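Local coordinates for SsDNA-binding protein essential for mitochondrial genome maintenance (Saccharomyces cerevisiae, PDB 6CQK) that binds single-stranded DNA preferentially and cooperatively, takes part in mitochondrial DNA replication and stimulates the PIF1 helicase, at residues A[6-11]-A[32-37]; A[66-71]-A[95-100]. One frame throughout, in Å; residues are numbered along the deposited sequence.

Contact 1: residues A[6-11]-A[32-37]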
ATOM      1  N   MET A   6       1.709  -5.921   4.696  1.00 68.01           N
ATOM      2  CA  MET A   6       2.833  -5.969   3.722  1.00 67.22           C
ATOM      3  C   MET A   6       2.334  -6.133   2.301  1.00 64.01           C
ATOM      4  O   MET A   6       1.360  -6.856   2.061  1.00 68.13           O
ATOM      5  CB  MET A   6       3.680  -7.169   4.006  1.00 69.39           C
ATOM      6  CG  MET A   6       4.921  -7.221   3.138  1.00 73.69           C
ATOM      7  SD  MET A   6       6.452  -7.544   4.037  1.00 77.09           S
ATOM      8  CE  MET A   6       6.474  -6.551   5.487  1.00 75.43           C
ATOM      9  N   SER A   7       2.941  -5.429   1.378  1.00 63.12           N
ATOM     10  CA  SER A   7       2.650  -5.635  -0.038  1.00 64.66           C
ATOM     11  C   SER A   7       3.953  -6.089  -0.647  1.00 61.60           C
ATOM     12  O   SER A   7       4.974  -5.492  -0.380  1.00 57.63           O
ATOM     13  CB  SER A   7       2.170  -4.343  -0.696  1.00 68.76           C
ATOM     14  OG  SER A   7       1.199  -3.701   0.125  1.00 73.80           O
ATOM     15  N   ILE A   8       3.899  -7.164  -1.428  1.00 58.92           N
ATOM     16  CA  ILE A   8       5.059  -7.736  -2.056  1.00 55.71           C
ATOM     17  C   ILE A   8       4.826  -7.910  -3.531  1.00 54.63           C
ATOM     18  O   ILE A   8       3.776  -8.348  -3.962  1.00 55.11           O
ATOM     19  CB  ILE A   8       5.295  -9.094  -1.474  1.00 57.26           C
ATOM     20  CG1 ILE A   8       5.640  -8.975   0.004  1.00 55.89           C
ATOM     21  CG2 ILE A   8       6.441  -9.812  -2.201  1.00 61.23           C
ATOM     22  CD1 ILE A   8       5.226 -10.197   0.770  1.00 57.16           C
ATOM     23  N   VAL A   9       5.808  -7.546  -4.326  1.00 55.97           N
ATOM     24  CA  VAL A   9       5.899  -8.039  -5.676  1.00 56.64           C
ATOM     25  C   VAL A   9       7.095  -8.933  -5.805  1.00 54.38           C
ATOM     26  O   VAL A   9       8.249  -8.529  -5.481  1.00 51.97           O
ATOM     27  CB  VAL A   9       6.020  -6.918  -6.700  1.00 59.79           C
ATOM     28  CG1 VAL A   9       6.273  -7.497  -8.094  1.00 60.96           C
ATOM     29  CG2 VAL A   9       4.723  -6.169  -6.753  1.00 63.02           C
ATOM     30  N   GLY A  10       6.829 -10.106  -6.349  1.00 52.81           N
ATOM     31  CA  GLY A  10       7.849 -11.104  -6.434  1.00 55.39           C
ATOM     32  C   GLY A  10       7.391 -12.348  -7.104  1.00 58.20           C
ATOM     33  O   GLY A  10       6.284 -12.416  -7.639  1.00 60.98           O
ATOM     34  N   ARG A  11       8.247 -13.360  -7.090  1.00 61.17           N
ATOM     35  CA  ARG A  11       7.956 -14.567  -7.820  1.00 65.29           C
ATOM     36  C   ARG A  11       7.700 -15.693  -6.874  1.00 63.02           C
ATOM     37  O   ARG A  11       8.332 -15.789  -5.825  1.00 65.39           O
ATOM     38  CB  ARG A  11       9.106 -14.917  -8.769  1.00 71.78           C
ATOM     39  CG  ARG A  11       8.880 -14.384 -10.183  1.00 78.40           C
ATOM     40  CD  ARG A  11      10.107 -13.955 -10.869  1.00 84.10           C
ATOM     41  NE  ARG A  11      10.353 -12.606 -10.356  1.00 94.30           N
ATOM     42  CZ  ARG A  11      11.410 -11.881 -10.690  1.00100.08           C
ATOM     43  NH1 ARG A  11      12.329 -12.359 -11.553  1.00102.11           N
ATOM     44  NH2 ARG A  11      11.549 -10.678 -10.163  1.00 97.53           N
ATOM     45  N   ILE A  32       7.480 -16.457  -1.508  1.00 56.31           N
ATOM     46  CA  ILE A  32       7.699 -15.533  -2.584  1.00 54.12           C
ATOM     47  C   ILE A  32       9.165 -15.116  -2.481  1.00 54.45           C
ATOM     48  O   ILE A  32       9.597 -14.659  -1.429  1.00 52.62           O
ATOM     49  CB  ILE A  32       6.788 -14.263  -2.425  1.00 53.06           C
ATOM     50  CG1 ILE A  32       5.324 -14.655  -2.512  1.00 52.51           C
ATOM     51  CG2 ILE A  32       7.068 -13.213  -3.514  1.00 51.82           C
ATOM     52  CD1 ILE A  32       4.374 -13.526  -2.239  1.00 54.29           C
ATOM     53  N   ALA A  33       9.887 -15.234  -3.576  1.00 53.70           N
ATOM     54  CA  ALA A  33      11.189 -14.656  -3.668  1.00 55.31           C
ATOM     55  C   ALA A  33      11.040 -13.289  -4.278  1.00 56.26           C
ATOM     56  O   ALA A  33      10.530 -13.183  -5.393  1.00 60.57           O
ATOM     57  CB  ALA A  33      12.081 -15.513  -4.538  1.00 54.91           C
ATOM     58  N   SER A  34      11.475 -12.245  -3.571  1.00 55.86           N
ATOM     59  CA  SER A  34      11.356 -10.874  -4.044  1.00 54.99           C
ATOM     60  C   SER A  34      12.739 -10.343  -3.995  1.00 55.34           C
ATOM     61  O   SER A  34      13.377 -10.305  -2.948  1.00 54.54           O
ATOM     62  CB  SER A  34      10.459 -10.037  -3.145  1.00 57.17           C
ATOM     63  OG  SER A  34      10.608  -8.654  -3.324  1.00 61.35           O
ATOM     64  N   GLN A  35      13.268  -9.995  -5.147  1.00 57.17           N
ATOM     65  CA  GLN A  35      14.604  -9.478  -5.221  1.00 57.57           C
ATOM     66  C   GLN A  35      14.591  -8.249  -6.035  1.00 58.60           C
ATOM     67  O   GLN A  35      14.702  -8.311  -7.233  1.00 58.77           O
ATOM     68  CB  GLN A  35      15.530 -10.452  -5.891  1.00 55.67           C
ATOM     69  CG  GLN A  35      16.924  -9.923  -5.872  1.00 57.06           C
ATOM     70  CD  GLN A  35      17.881 -10.803  -6.569  1.00 57.98           C
ATOM     71  OE1 GLN A  35      17.497 -11.613  -7.359  1.00 63.00           O
ATOM     72  NE2 GLN A  35      19.134 -10.646  -6.277  1.00 55.85           N
ATOM     73  N   PRO A  36      14.502  -7.112  -5.374  1.00 57.93           N
ATOM     74  CA  PRO A  36      14.429  -5.781  -5.946  1.00 58.81           C
ATOM     75  C   PRO A  36      15.676  -5.293  -6.625  1.00 62.80           C
ATOM     76  O   PRO A  36      15.586  -4.360  -7.372  1.00 62.63           O
ATOM     77  CB  PRO A  36      14.187  -4.915  -4.728  1.00 59.34           C
ATOM     78  CG  PRO A  36      13.719  -5.819  -3.679  1.00 57.10           C
ATOM     79  CD  PRO A  36      14.443  -7.067  -3.920  1.00 57.67           C
ATOM     80  N   ARG A  37      16.817  -5.916  -6.401  1.00 75.53           N
ATOM     81  CA  ARG A  37      18.038  -5.400  -6.966  1.00 81.73           C
ATOM     82  C   ARG A  37      18.846  -6.169  -7.984  1.00 84.47           C
ATOM     83  O   ARG A  37      19.379  -5.545  -8.882  1.00108.37           O
ATOM     84  CB  ARG A  37      18.962  -4.982  -5.852  1.00 89.67           C
ATOM     85  CG  ARG A  37      18.880  -3.511  -5.523  1.00102.25           C
ATOM     86  CD  ARG A  37      18.887  -2.670  -6.779  1.00111.40           C
ATOM     87  NE  ARG A  37      20.066  -1.815  -6.874  1.00118.06           N
ATOM     88  CZ  ARG A  37      20.698  -1.530  -8.005  1.00113.31           C
ATOM     89  NH1 ARG A  37      20.277  -2.031  -9.156  1.00107.39           N
ATOM     90  NH2 ARG A  37      21.751  -0.739  -7.983  1.00115.53           N
TER
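Ile8 and Ile32 take the same first torsion, with CG1 beside the backbone N (both chi1 near -64°). This leaves CG2 anti to N in each, and the two methyl branches come together. CG2 of Ile8 meets CG2 of Ile32 at 3.7 Å, and the two side chains cross at a slant. The same Ile8 branch also reaches CB of Ser34. Ser34 turns its hydroxyl away from its own N (chi1 163°), which carries it to the opposite strand. There OG donates a hydrogen bond of 3.2 Å to Val9 O. The hydroxyl arrives tilted from the carbonyl plane.

Beyond this point the backbones pair. Arg11 and Ala33 form an antiparallel hydrogen-bonded pair. Arg11 N gives a nearly straight bond of 2.9 Å to Ala33 O, and Ala33 N returns one of 2.8 Å to Arg11 O. Arg11 O also receives a CA-H...O contact from Ile32 CA. Gly10 lies where the strands are close, with its CA 4.3 Å from the CA of Ser34. It presents this CA to Ile32 CG2 and to the Ala33 carbonyl.

The segments run at 104° to each other, and Arg11 with Ala33 is the one bridge between them. They belong to strands 3-20 and 26-34 of the OB-clan fold. A second subunit continues the sheet along residues 6-9. Its Asp2 forms a salt bridge with Arg11 NH2 and accepts a hydrogen bond from Gln35 N.

The chemistry is therefore divided. Two backbone bonds fix the register at one end. The Ser34 hydroxyl contributes a bond to Val9 O and has a weak one with Phe3 O of the second subunit. The isoleucine methyls make the apolar part, next to Tyr45 and Ile47 of strand 43-49. The charge of Arg11 is probably balanced by the neighbouring subunit.

Contact 2: residues A[66-71]-A[95-100]; sequences ALVYVE and KDINLL
The Tyr69 ring meets Asn98 CB obliquely, its plane 77° from the Asn98 amide. Its other neighbours include Phe3 of the third subunit, where the rings meet. Asn98 OD1 accepts a hydrogen bond from Met1 N of that subunit. The phenol OH bonds to Glu71 OE2 at 3.0 Å, from above the carboxylate plane. Glu71 and Asp96 lie side by side with carboxylates at 78°. Their like charges are 4.3 Å apart between Glu71 OE1 and Asp96 OD2.

Backbone bonds join the strands in antiparallel fashion. Tyr69 and Asn98 exchange two, each 2.9 Å between N and O. At one end Lys95 and Asp96 both face Glu71, a classic beta bulge; Asp96 N to Glu71 O is weak. At the other, Leu100 N bonds to Leu67 O, and Leu100 CD1 packs on Leu67 CG.

On the other face, Ile97 has CG1 anti to the backbone N (chi1 177°), which leads CD1 back toward Val68 and Val70. CD1 lies 3.8 Å from Val68 CG1 and also touches Val70 CG2. These apolar groups continue onto Tyr30 and Ile32 of strand 26-34. Strand 3-20 pairs with the other edge of 67-71, Val68 with Gly10 and Val70 with Ile8. Gln54 of helix 52-59 bonds to Lys95 O.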
ATOM      1  N   ALA A  66       5.461 -17.680 -10.975  1.00 63.37           N
ATOM      2  CA  ALA A  66       4.580 -16.556 -11.265  1.00 62.77           C
ATOM      3  C   ALA A  66       4.973 -15.265 -10.569  1.00 60.84           C
ATOM      4  O   ALA A  66       5.208 -15.242  -9.361  1.00 59.82           O
ATOM      5  CB  ALA A  66       3.183 -16.893 -10.858  1.00 63.94           C
ATOM      6  N   LEU A  67       5.085 -14.199 -11.356  1.00 60.31           N
ATOM      7  CA  LEU A  67       5.139 -12.841 -10.803  1.00 59.39           C
ATOM      8  C   LEU A  67       3.767 -12.490 -10.246  1.00 59.82           C
ATOM      9  O   LEU A  67       2.783 -12.491 -10.993  1.00 59.58           O
ATOM     10  CB  LEU A  67       5.532 -11.815 -11.859  1.00 56.78           C
ATOM     11  CG  LEU A  67       5.824 -10.424 -11.338  1.00 54.40           C
ATOM     12  CD1 LEU A  67       7.017 -10.446 -10.416  1.00 54.05           C
ATOM     13  CD2 LEU A  67       6.066  -9.423 -12.451  1.00 52.70           C
ATOM     14  N   VAL A  68       3.736 -12.210  -8.945  1.00 60.22           N
ATOM     15  CA  VAL A  68       2.510 -11.873  -8.224  1.00 62.36           C
ATOM     16  C   VAL A  68       2.631 -10.553  -7.472  1.00 64.62           C
ATOM     17  O   VAL A  68       3.740 -10.095  -7.172  1.00 69.52           O
ATOM     18  CB  VAL A  68       2.142 -12.933  -7.199  1.00 60.23           C
ATOM     19  CG1 VAL A  68       1.836 -14.185  -7.921  1.00 60.96           C
ATOM     20  CG2 VAL A  68       3.244 -13.178  -6.182  1.00 60.39           C
ATOM     21  N   TYR A  69       1.492  -9.946  -7.155  1.00 65.05           N
ATOM     22  CA  TYR A  69       1.444  -8.802  -6.200  1.00 64.64           C
ATOM     23  C   TYR A  69       0.548  -9.271  -5.077  1.00 61.54           C
ATOM     24  O   TYR A  69      -0.617  -9.533  -5.324  1.00 62.12           O
ATOM     25  CB  TYR A  69       0.909  -7.542  -6.864  1.00 63.87           C
ATOM     26  CG  TYR A  69       0.471  -6.466  -5.924  1.00 66.24           C
ATOM     27  CD1 TYR A  69      -0.819  -6.411  -5.447  1.00 65.05           C
ATOM     28  CD2 TYR A  69       1.327  -5.473  -5.543  1.00 68.91           C
ATOM     29  CE1 TYR A  69      -1.232  -5.412  -4.607  1.00 65.08           C
ATOM     30  CE2 TYR A  69       0.932  -4.482  -4.676  1.00 69.99           C
ATOM     31  CZ  TYR A  69      -0.351  -4.454  -4.217  1.00 68.01           C
ATOM     32  OH  TYR A  69      -0.715  -3.418  -3.366  1.00 71.36           O
ATOM     33  N   VAL A  70       1.115  -9.472  -3.892  1.00 58.83           N
ATOM     34  CA  VAL A  70       0.396 -10.024  -2.757  1.00 58.08           C
ATOM     35  C   VAL A  70       0.299  -8.965  -1.697  1.00 63.02           C
ATOM     36  O   VAL A  70       1.236  -8.176  -1.486  1.00 66.13           O
ATOM     37  CB  VAL A  70       1.139 -11.183  -2.155  1.00 57.08           C
ATOM     38  CG1 VAL A  70       0.549 -11.586  -0.813  1.00 57.10           C
ATOM     39  CG2 VAL A  70       1.190 -12.343  -3.136  1.00 57.31           C
ATOM     40  N   GLU A  71      -0.861  -8.892  -1.053  1.00 65.58           N
ATOM     41  CA  GLU A  71      -1.023  -8.076   0.150  1.00 66.51           C
ATOM     42  C   GLU A  71      -1.338  -9.026   1.282  1.00 63.12           C
ATOM     43  O   GLU A  71      -2.110  -9.922   1.112  1.00 57.30           O
ATOM     44  CB  GLU A  71      -2.179  -7.128   0.021  1.00 71.11           C
ATOM     45  CG  GLU A  71      -1.969  -6.072  -0.999  1.00 76.82           C
ATOM     46  CD  GLU A  71      -3.192  -5.243  -1.237  1.00 84.23           C
ATOM     47  OE1 GLU A  71      -4.353  -5.751  -1.305  1.00 86.53           O
ATOM     48  OE2 GLU A  71      -2.915  -4.038  -1.352  1.00 86.00           O
ATOM     49  N   LYS A  95      -4.149 -11.535   2.125  1.00 67.82           N
ATOM     50  CA  LYS A  95      -5.442 -10.846   2.000  1.00 70.17           C
ATOM     51  C   LYS A  95      -5.890 -10.667   0.563  1.00 70.79           C
ATOM     52  O   LYS A  95      -7.055 -10.579   0.264  1.00 72.53           O
ATOM     53  CB  LYS A  95      -5.359  -9.516   2.752  1.00 74.10           C
ATOM     54  CG  LYS A  95      -5.354  -9.655   4.270  1.00 82.75           C
ATOM     55  CD  LYS A  95      -6.292 -10.826   4.683  1.00 88.68           C
ATOM     56  CE  LYS A  95      -6.209 -11.323   6.122  1.00 90.61           C
ATOM     57  NZ  LYS A  95      -6.595 -12.753   6.314  1.00 96.15           N
ATOM     58  N   ASP A  96      -4.968 -10.716  -0.364  1.00 76.92           N
ATOM     59  CA  ASP A  96      -5.304 -10.506  -1.734  1.00 82.56           C
ATOM     60  C   ASP A  96      -4.195 -10.937  -2.614  1.00 78.57           C
ATOM     61  O   ASP A  96      -3.074 -10.926  -2.155  1.00 83.96           O
ATOM     62  CB  ASP A  96      -5.561  -9.039  -1.927  1.00 88.33           C
ATOM     63  CG  ASP A  96      -6.848  -8.824  -2.455  1.00 95.07           C
ATOM     64  OD1 ASP A  96      -7.084  -9.210  -3.626  1.00104.48           O
ATOM     65  OD2 ASP A  96      -7.653  -8.425  -1.602  1.00 97.74           O
ATOM     66  N   ILE A  97      -4.493 -11.358  -3.833  1.00 73.37           N
ATOM     67  CA  ILE A  97      -3.453 -11.654  -4.763  1.00 73.17           C
ATOM     68  C   ILE A  97      -3.814 -11.193  -6.134  1.00 74.01           C
ATOM     69  O   ILE A  97      -4.946 -11.318  -6.539  1.00 80.17           O
ATOM     70  CB  ILE A  97      -3.013 -13.136  -4.739  1.00 74.87           C
ATOM     71  CG1 ILE A  97      -1.940 -13.382  -5.820  1.00 78.45           C
ATOM     72  CG2 ILE A  97      -4.155 -14.086  -4.908  1.00 74.04           C
ATOM     73  CD1 ILE A  97      -1.083 -14.583  -5.533  1.00 80.36           C
ATOM     74  N   ASN A  98      -2.828 -10.627  -6.834  1.00 73.62           N
ATOM     75  CA  ASN A  98      -2.886 -10.268  -8.251  1.00 70.65           C
ATOM     76  C   ASN A  98      -1.865 -11.128  -9.020  1.00 70.48           C
ATOM     77  O   ASN A  98      -0.694 -11.183  -8.669  1.00 76.90           O
ATOM     78  CB  ASN A  98      -2.532  -8.799  -8.347  1.00 71.02           C
ATOM     79  CG  ASN A  98      -3.342  -8.097  -9.357  1.00 73.41           C
ATOM     80  OD1 ASN A  98      -3.075  -8.253 -10.530  1.00 73.82           O
ATOM     81  ND2 ASN A  98      -4.312  -7.278  -8.934  1.00 78.36           N
ATOM     82  N   LEU A  99      -2.317 -11.863 -10.018  1.00 69.36           N
ATOM     83  CA  LEU A  99      -1.428 -12.587 -10.875  1.00 69.23           C
ATOM     84  C   LEU A  99      -1.019 -11.593 -11.922  1.00 70.41           C
ATOM     85  O   LEU A  99      -1.863 -11.066 -12.610  1.00 67.85           O
ATOM     86  CB  LEU A  99      -2.127 -13.764 -11.505  1.00 68.54           C
ATOM     87  CG  LEU A  99      -1.170 -14.512 -12.387  1.00 71.80           C
ATOM     88  CD1 LEU A  99      -0.073 -15.202 -11.568  1.00 73.78           C
ATOM     89  CD2 LEU A  99      -1.930 -15.510 -13.228  1.00 71.92           C
ATOM     90  N   LEU A 100       0.276 -11.276 -11.982  1.00 72.45           N
ATOM     91  CA  LEU A 100       0.808 -10.330 -12.964  1.00 71.70           C
ATOM     92  C   LEU A 100       1.273 -11.050 -14.195  1.00 71.63           C
ATOM     93  O   LEU A 100       1.042 -10.588 -15.296  1.00 72.29           O
ATOM     94  CB  LEU A 100       1.941  -9.526 -12.343  1.00 73.58           C
ATOM     95  CG  LEU A 100       1.540  -8.798 -11.050  1.00 74.59           C
ATOM     96  CD1 LEU A 100       2.719  -8.060 -10.458  1.00 75.40           C
ATOM     97  CD2 LEU A 100       0.408  -7.820 -11.322  1.00 75.55           C
TER

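In the fold
From the N terminus, strand 3-20 runs out through 6-11, turns back as strand 26-34, and contact 1 closes this first hairpin across 20 intervening residues, eleven of them in strands. The chain then passes through strand 43-49 and helix 52-59. Contact 2 closes a second hairpin, strands 67-77 and 89-99. The two loops follow in series and neither encloses the other. They still meet in space, because strand 67-77 lies beside strand 3-20: Ile8 N to Val70 O and Gly10 O to Val68 N are probable hydrogen bonds. Together the contacts tie four strands of one sheet, and both reach the second subunit.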